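Local coordinates for leucine aminopeptidase (Legionella pneumophila, PDB 5GNE), which is probably a zinc-dependent aminopeptidase of the M28 family, removing residues from the N-terminus of peptides, at residues K50-V54 against C55-L59. Sequence-based numbering, arbitrary orientation.
Sequences KMRPV and CGNYL
R52 and N57 stack flat against each other where helix 42-55 gives way to the chain leading into strand 59-60. The two side chains run alongside one another in the same direction, their guanidinium and amide planes only 4° apart, and CG of N57 sits over the centre of one guanidinium face, 3.7 Å from R52 CZ. CG of R52 lies anti to the backbone N (chi1 -173°) and the chain stays extended out to the guanidinium, which carries it past G56 and over the asparagine. On the other side of the turn, CE of the bent M51 side chain meets C55 SG at 3.6 Å, and V54 CG1 touches the same sulfur at 3.8 Å.

Two i to i+4 backbone bonds finish the helix: C55 N to M51 O at 2.6 Å, and G56 N to R52 O at 2.8 Å. G56 then leaves the helix with positive phi (90°), turning the chain so that N57 comes alongside R52. The amide is held chiefly by ND2 donating to A314 O, with a weak bond from Y58 N to N57 OD1, while C55 is tied by its disulfide to C15 at the start of helix 14-20.

R52 thus reaches the dinuclear zinc site, the nearest atom of its side chain about 4 Å from a zinc ion and NH1 in a long, weak ion pair with the zinc ligand E239. A guanidinium stacked on a neutral amide here would probably add to the positive potential near the metals, partly offset by the E239 carboxylate.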
loop_
_atom_site.group_PDB
_atom_site.type_symbol
_atom_site.label_atom_id
_atom_site.label_comp_id
_atom_site.label_asym_id
_atom_site.label_seq_id
_atom_site.Cartn_x
_atom_site.Cartn_y
_atom_site.Cartn_z
ATOM N N LYS A 50 -6.680 8.567 -17.758
ATOM C CA LYS A 50 -6.000 9.413 -18.720
ATOM C C LYS A 50 -5.568 10.760 -18.120
ATOM O O LYS A 50 -4.524 11.297 -18.496
ATOM C CB LYS A 50 -6.937 9.603 -19.919
ATOM C CG LYS A 50 -6.409 10.366 -21.113
ATOM C CD LYS A 50 -7.511 10.377 -22.187
ATOM C CE LYS A 50 -7.532 11.663 -23.009
ATOM N NZ LYS A 50 -8.777 11.782 -23.825
ATOM N N MET A 51 -6.341 11.286 -17.163
ATOM C CA MET A 51 -6.013 12.572 -16.550
ATOM C C MET A 51 -5.113 12.438 -15.329
ATOM O O MET A 51 -4.593 13.436 -14.829
ATOM C CB MET A 51 -7.289 13.324 -16.167
ATOM C CG MET A 51 -8.170 13.700 -17.374
ATOM S SD MET A 51 -7.280 14.590 -18.684
ATOM C CE MET A 51 -6.774 16.040 -17.785
ATOM N N ARG A 52 -4.900 11.207 -14.869
ATOM C CA ARG A 52 -4.130 10.973 -13.647
ATOM C C ARG A 52 -2.717 11.614 -13.580
ATOM O O ARG A 52 -2.346 12.155 -12.539
ATOM C CB ARG A 52 -4.035 9.467 -13.378
ATOM C CG ARG A 52 -3.398 9.142 -12.047
ATOM C CD ARG A 52 -3.603 7.698 -11.683
ATOM N NE ARG A 52 -2.909 7.347 -10.448
ATOM C CZ ARG A 52 -3.029 6.169 -9.841
ATOM N NH1 ARG A 52 -3.844 5.238 -10.345
ATOM N NH2 ARG A 52 -2.346 5.927 -8.727
ATOM N N PRO A 53 -1.922 11.554 -14.664
ATOM C CA PRO A 53 -0.609 12.238 -14.609
ATOM C C PRO A 53 -0.700 13.766 -14.413
ATOM O O PRO A 53 0.134 14.371 -13.748
ATOM C CB PRO A 53 0.012 11.936 -15.979
ATOM C CG PRO A 53 -0.706 10.753 -16.482
ATOM C CD PRO A 53 -2.122 10.872 -15.956
ATOM N N VAL A 54 -1.673 14.378 -15.070
ATOM C CA VAL A 54 -1.901 15.814 -14.980
ATOM C C VAL A 54 -2.644 16.216 -13.704
ATOM O O VAL A 54 -2.263 17.168 -13.021
ATOM C CB VAL A 54 -2.677 16.318 -16.217
ATOM C CG1 VAL A 54 -3.037 17.756 -16.068
ATOM C CG2 VAL A 54 -1.838 16.097 -17.472
ATOM N N CYS A 55 -3.700 15.472 -13.394
ATOM C CA CYS A 55 -4.677 15.887 -12.404
ATOM C C CYS A 55 -4.667 15.099 -11.107
ATOM O O CYS A 55 -5.419 15.427 -10.188
ATOM C CB CYS A 55 -6.074 15.805 -13.007
ATOM S SG CYS A 55 -6.349 16.949 -14.371
ATOM N N GLY A 56 -3.882 14.024 -11.049
ATOM C CA GLY A 56 -3.776 13.237 -9.828
ATOM C C GLY A 56 -4.792 12.125 -9.741
ATOM O O GLY A 56 -5.728 12.026 -10.527
ATOM N N ASN A 57 -4.629 11.291 -8.730
ATOM C CA ASN A 57 -5.558 10.214 -8.482
ATOM C C ASN A 57 -6.765 10.754 -7.723
ATOM O O ASN A 57 -6.784 11.910 -7.355
ATOM C CB ASN A 57 -4.864 9.098 -7.704
ATOM C CG ASN A 57 -5.630 7.810 -7.747
ATOM O OD1 ASN A 57 -6.412 7.581 -8.667
ATOM N ND2 ASN A 57 -5.411 6.955 -6.760
ATOM N N TYR A 58 -7.769 9.918 -7.500
ATOM C CA TYR A 58 -8.918 10.316 -6.700
ATOM C C TYR A 58 -9.066 9.462 -5.447
ATOM O O TYR A 58 -8.514 8.374 -5.350
ATOM C CB TYR A 58 -10.197 10.216 -7.522
ATOM C CG TYR A 58 -10.598 8.804 -7.865
ATOM C CD1 TYR A 58 -9.972 8.114 -8.901
ATOM C CD2 TYR A 58 -11.644 8.201 -7.221
ATOM C CE1 TYR A 58 -10.355 6.847 -9.237
ATOM C CE2 TYR A 58 -12.050 6.926 -7.558
ATOM C CZ TYR A 58 -11.410 6.258 -8.560
ATOM O OH TYR A 58 -11.823 4.986 -8.878
ATOM N N LEU A 59 -9.809 9.976 -4.482
ATOM C CA LEU A 59 -10.041 9.241 -3.251
ATOM C C LEU A 59 -11.506 8.840 -3.184
ATOM O O LEU A 59 -12.377 9.682 -3.299
ATOM C CB LEU A 59 -9.674 10.108 -2.053
ATOM C CG LEU A 59 -9.831 9.517 -0.647
ATOM C CD1 LEU A 59 -8.843 8.360 -0.400
ATOM C CD2 LEU A 59 -9.674 10.629 0.386
#